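Local coordinates for fimbrial structural subunit (Actinomyces naeslundii, PDB 3QDH), which builds the shaft of Actinomyces type 2 fimbriae and, as an adhesin, probably mediates binding to streptococci and host cells in oral biofilms, at residues T244-E252 / A267-V275. Numbering follows the deposited sequence.
Sequences TARCYVLVE and AVTPVKIEV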
ATOM      1  N   THR A 244       6.389  15.583  -2.485  1.00 34.77           N
ATOM      2  CA  THR A 244       7.592  14.843  -2.112  1.00 34.53           C
ATOM      3  C   THR A 244       7.886  14.983  -0.616  1.00 34.19           C
ATOM      4  O   THR A 244       8.931  14.535  -0.139  1.00 33.89           O
ATOM      5  CB  THR A 244       8.827  15.337  -2.898  1.00 34.81           C
ATOM      6  OG1 THR A 244       8.898  16.767  -2.815  1.00 35.00           O
ATOM      7  CG2 THR A 244       8.764  14.906  -4.355  1.00 35.04           C
ATOM      8  N   ALA A 245       6.968  15.620   0.105  1.00 34.05           N
ATOM      9  CA  ALA A 245       7.071  15.812   1.550  1.00 34.19           C
ATOM     10  C   ALA A 245       5.678  15.902   2.166  1.00 34.13           C
ATOM     11  O   ALA A 245       4.751  16.389   1.523  1.00 34.11           O
ATOM     12  CB  ALA A 245       7.883  17.075   1.870  1.00 33.91           C
ATOM     13  N   ARG A 246       5.534  15.424   3.403  1.00 34.22           N
ATOM     14  CA  ARG A 246       4.257  15.473   4.122  1.00 34.43           C
ATOM     15  C   ARG A 246       4.473  15.793   5.603  1.00 34.89           C
ATOM     16  O   ARG A 246       5.455  15.341   6.202  1.00 34.91           O
ATOM     17  CB  ARG A 246       3.490  14.152   3.970  1.00 34.36           C
ATOM     18  CG  ARG A 246       2.036  14.214   4.431  1.00 34.08           C
ATOM     19  CD  ARG A 246       1.376  12.841   4.485  1.00 34.08           C
ATOM     20  NE  ARG A 246       0.148  12.859   5.284  1.00 33.88           N
ATOM     21  CZ  ARG A 246      -1.086  12.710   4.805  1.00 34.49           C
ATOM     22  NH1 ARG A 246      -1.297  12.516   3.506  1.00 34.04           N
ATOM     23  NH2 ARG A 246      -2.118  12.749   5.634  1.00 34.50           N
ATOM     24  N   CYS A 247       3.551  16.566   6.178  1.00 35.22           N
ATOM     25  CA  CYS A 247       3.605  16.961   7.588  1.00 35.84           C
ATOM     26  C   CYS A 247       2.940  15.951   8.517  1.00 35.24           C
ATOM     27  O   CYS A 247       1.869  15.405   8.215  1.00 34.78           O
ATOM     28  CB  CYS A 247       2.932  18.320   7.809  1.00 36.57           C
ATOM     29  SG  CYS A 247       3.602  19.709   6.897  1.00 39.91           S
ATOM     30  N   TYR A 248       3.589  15.729   9.657  1.00 34.56           N
ATOM     31  CA  TYR A 248       3.021  14.975  10.764  1.00 34.14           C
ATOM     32  C   TYR A 248       3.210  15.767  12.064  1.00 34.28           C
ATOM     33  O   TYR A 248       3.911  16.782  12.084  1.00 33.84           O
ATOM     34  CB  TYR A 248       3.694  13.609  10.885  1.00 33.96           C
ATOM     35  CG  TYR A 248       3.283  12.599   9.839  1.00 33.22           C
ATOM     36  CD1 TYR A 248       2.280  11.668  10.105  1.00 32.80           C
ATOM     37  CD2 TYR A 248       3.910  12.556   8.592  1.00 32.46           C
ATOM     38  CE1 TYR A 248       1.900  10.727   9.157  1.00 31.88           C
ATOM     39  CE2 TYR A 248       3.536  11.613   7.630  1.00 31.61           C
ATOM     40  CZ  TYR A 248       2.528  10.704   7.925  1.00 31.93           C
ATOM     41  OH  TYR A 248       2.146   9.762   7.002  1.00 30.55           O
ATOM     42  N   VAL A 249       2.571  15.299  13.134  1.00 34.58           N
ATOM     43  CA  VAL A 249       2.652  15.948  14.445  1.00 35.32           C
ATOM     44  C   VAL A 249       3.163  14.962  15.502  1.00 35.79           C
ATOM     45  O   VAL A 249       2.536  13.929  15.767  1.00 35.96           O
ATOM     46  CB  VAL A 249       1.289  16.560  14.869  1.00 35.34           C
ATOM     47  CG1 VAL A 249       1.353  17.124  16.287  1.00 35.49           C
ATOM     48  CG2 VAL A 249       0.861  17.645  13.888  1.00 35.18           C
ATOM     49  N   LEU A 250       4.313  15.289  16.086  1.00 36.43           N
ATOM     50  CA  LEU A 250       4.922  14.470  17.133  1.00 37.01           C
ATOM     51  C   LEU A 250       4.558  15.004  18.519  1.00 37.50           C
ATOM     52  O   LEU A 250       4.729  16.186  18.800  1.00 37.75           O
ATOM     53  CB  LEU A 250       6.442  14.421  16.951  1.00 36.81           C
ATOM     54  CG  LEU A 250       7.255  13.467  17.829  1.00 36.74           C
ATOM     55  CD1 LEU A 250       6.919  12.015  17.523  1.00 36.83           C
ATOM     56  CD2 LEU A 250       8.749  13.725  17.654  1.00 36.42           C
ATOM     57  N   VAL A 251       4.051  14.120  19.372  1.00 38.24           N
ATOM     58  CA  VAL A 251       3.628  14.486  20.723  1.00 38.69           C
ATOM     59  C   VAL A 251       4.432  13.689  21.750  1.00 38.81           C
ATOM     60  O   VAL A 251       4.447  12.459  21.706  1.00 38.91           O
ATOM     61  CB  VAL A 251       2.107  14.232  20.932  1.00 38.75           C
ATOM     62  CG1 VAL A 251       1.686  14.520  22.378  1.00 38.91           C
ATOM     63  CG2 VAL A 251       1.285  15.074  19.965  1.00 39.13           C
ATOM     64  N   GLU A 252       5.104  14.390  22.664  1.00 39.07           N
ATOM     65  CA  GLU A 252       5.769  13.737  23.794  1.00 39.17           C
ATOM     66  C   GLU A 252       4.742  13.386  24.872  1.00 39.23           C
ATOM     67  O   GLU A 252       4.017  14.254  25.363  1.00 39.24           O
ATOM     68  CB  GLU A 252       6.899  14.601  24.369  1.00 39.29           C
ATOM     69  CG  GLU A 252       7.917  13.791  25.179  1.00 39.78           C
ATOM     70  CD  GLU A 252       8.979  14.632  25.885  1.00 40.75           C
ATOM     71  OE1 GLU A 252       9.168  15.822  25.546  1.00 40.96           O
ATOM     72  OE2 GLU A 252       9.643  14.081  26.788  1.00 40.42           O
ATOM     73  N   ALA A 267       5.024  20.282  24.355  1.00 40.82           N
ATOM     74  CA  ALA A 267       5.347  18.878  24.100  1.00 41.14           C
ATOM     75  C   ALA A 267       4.935  18.396  22.701  1.00 41.25           C
ATOM     76  O   ALA A 267       4.982  17.194  22.415  1.00 41.41           O
ATOM     77  CB  ALA A 267       4.717  17.994  25.177  1.00 41.14           C
ATOM     78  N   VAL A 268       4.544  19.335  21.838  1.00 41.39           N
ATOM     79  CA  VAL A 268       4.078  19.022  20.481  1.00 41.34           C
ATOM     80  C   VAL A 268       5.045  19.570  19.423  1.00 41.33           C
ATOM     81  O   VAL A 268       5.343  20.763  19.403  1.00 41.45           O
ATOM     82  CB  VAL A 268       2.636  19.562  20.240  1.00 41.49           C
ATOM     83  CG1 VAL A 268       2.216  19.386  18.784  1.00 41.61           C
ATOM     84  CG2 VAL A 268       1.629  18.880  21.175  1.00 41.23           C
ATOM     85  N   THR A 269       5.526  18.689  18.544  1.00 41.19           N
ATOM     86  CA  THR A 269       6.497  19.062  17.515  1.00 40.99           C
ATOM     87  C   THR A 269       5.999  18.724  16.100  1.00 40.88           C
ATOM     88  O   THR A 269       5.678  17.568  15.813  1.00 40.63           O
ATOM     89  CB  THR A 269       7.869  18.387  17.769  1.00 41.08           C
ATOM     90  OG1 THR A 269       8.308  18.684  19.100  1.00 41.63           O
ATOM     91  CG2 THR A 269       8.921  18.871  16.773  1.00 40.88           C
ATOM     92  N   PRO A 270       5.926  19.739  15.215  1.00 40.69           N
ATOM     93  CA  PRO A 270       5.628  19.490  13.801  1.00 40.45           C
ATOM     94  C   PRO A 270       6.834  18.888  13.082  1.00 40.09           C
ATOM     95  O   PRO A 270       7.948  19.388  13.229  1.00 40.08           O
ATOM     96  CB  PRO A 270       5.337  20.892  13.246  1.00 40.49           C
ATOM     97  CG  PRO A 270       5.143  21.773  14.447  1.00 40.72           C
ATOM     98  CD  PRO A 270       6.017  21.180  15.503  1.00 40.72           C
ATOM     99  N   VAL A 271       6.612  17.822  12.314  1.00 39.84           N
ATOM    100  CA  VAL A 271       7.697  17.174  11.563  1.00 39.49           C
ATOM    101  C   VAL A 271       7.397  17.054  10.061  1.00 39.43           C
ATOM    102  O   VAL A 271       6.304  16.644   9.670  1.00 39.14           O
ATOM    103  CB  VAL A 271       8.084  15.784  12.155  1.00 39.54           C
ATOM    104  CG1 VAL A 271       8.726  15.942  13.529  1.00 39.23           C
ATOM    105  CG2 VAL A 271       6.875  14.851  12.235  1.00 39.47           C
ATOM    106  N   LYS A 272       8.381  17.417   9.241  1.00 39.22           N
ATOM    107  CA  LYS A 272       8.283  17.352   7.781  1.00 39.50           C
ATOM    108  C   LYS A 272       9.018  16.120   7.253  1.00 39.16           C
ATOM    109  O   LYS A 272      10.253  16.061   7.268  1.00 39.25           O
ATOM    110  CB  LYS A 272       8.847  18.634   7.148  1.00 39.60           C
ATOM    111  CG  LYS A 272       8.756  18.708   5.616  1.00 40.68           C
ATOM    112  CD  LYS A 272       9.303  20.035   5.073  1.00 41.74           C
ATOM    113  CE  LYS A 272      10.836  20.077   5.083  1.00 42.73           C
ATOM    114  NZ  LYS A 272      11.396  21.458   4.940  1.00 43.18           N
ATOM    115  N   ILE A 273       8.244  15.139   6.797  1.00 38.81           N
ATOM    116  CA  ILE A 273       8.782  13.885   6.263  1.00 38.44           C
ATOM    117  C   ILE A 273       9.011  14.011   4.757  1.00 38.42           C
ATOM    118  O   ILE A 273       8.090  14.348   4.015  1.00 38.02           O
ATOM    119  CB  ILE A 273       7.820  12.692   6.545  1.00 38.18           C
ATOM    120  CG1 ILE A 273       7.442  12.610   8.034  1.00 38.29           C
ATOM    121  CG2 ILE A 273       8.394  11.376   6.020  1.00 37.60           C
ATOM    122  CD1 ILE A 273       8.613  12.458   9.009  1.00 37.78           C
ATOM    123  N   GLU A 274      10.232  13.725   4.313  1.00 38.46           N
ATOM    124  CA  GLU A 274      10.601  13.874   2.907  1.00 38.99           C
ATOM    125  C   GLU A 274      11.022  12.540   2.293  1.00 38.98           C
ATOM    126  O   GLU A 274      11.403  11.616   3.012  1.00 38.76           O
ATOM    127  CB  GLU A 274      11.703  14.926   2.739  1.00 39.38           C
ATOM    128  CG  GLU A 274      11.332  16.302   3.296  1.00 41.01           C
ATOM    129  CD  GLU A 274      11.955  17.449   2.519  1.00 43.87           C
ATOM    130  OE1 GLU A 274      13.188  17.436   2.304  1.00 44.42           O
ATOM    131  OE2 GLU A 274      11.205  18.374   2.130  1.00 44.96           O
ATOM    132  N   VAL A 275      10.938  12.447   0.966  1.00 38.94           N
ATOM    133  CA  VAL A 275      11.209  11.201   0.247  1.00 39.23           C
ATOM    134  C   VAL A 275      12.692  10.866   0.307  1.00 39.28           C
ATOM    135  O   VAL A 275      13.517  11.599  -0.231  1.00 39.88           O
ATOM    136  CB  VAL A 275      10.741  11.263  -1.241  1.00 39.06           C
ATOM    137  CG1 VAL A 275      10.897   9.907  -1.910  1.00 39.61           C
ATOM    138  CG2 VAL A 275       9.298  11.691  -1.332  1.00 39.05           C
TER
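Y248 and I273 illustrate how an antiparallel strand pair separates a buried face from one partly open to solvent. The tyrosine CB lies 3.7 Å from V271 CG2, and its ring atom CD2 meets I273 CG1 at 3.6 Å, the two side chains crossing at about a right angle. CG of Y248 is anti to the carbonyl carbon (chi1 -75°), which lays the ring beside I273, and its OH bonds to the carbonyl of F227. L226 also touches both Y248 and I273, while L250, on the same face, packs against I163 and L185. Paired bonds join Y248 to V271, the one from V271 N to Y248 O being almost straight (179°); L250 and T269 are likewise doubly bonded, with T269 N 2.6 Å from L250 O.

The other face is uneven. V249 CG1 and V268 CG1 press together at 3.5 Å, tighter than usual, whereas toward the solvent end the A245 methyl meets the side chains of exposed K272 and E274, A245 CB lying 3.6 Å from E274 OE2. C247, on this face, is tied by a disulfide to C196. The pair belongs to the antiparallel sheet of a C-terminal SpaA-like prealbumin (CnaB-type) domain, a common module of Gram-positive pilins.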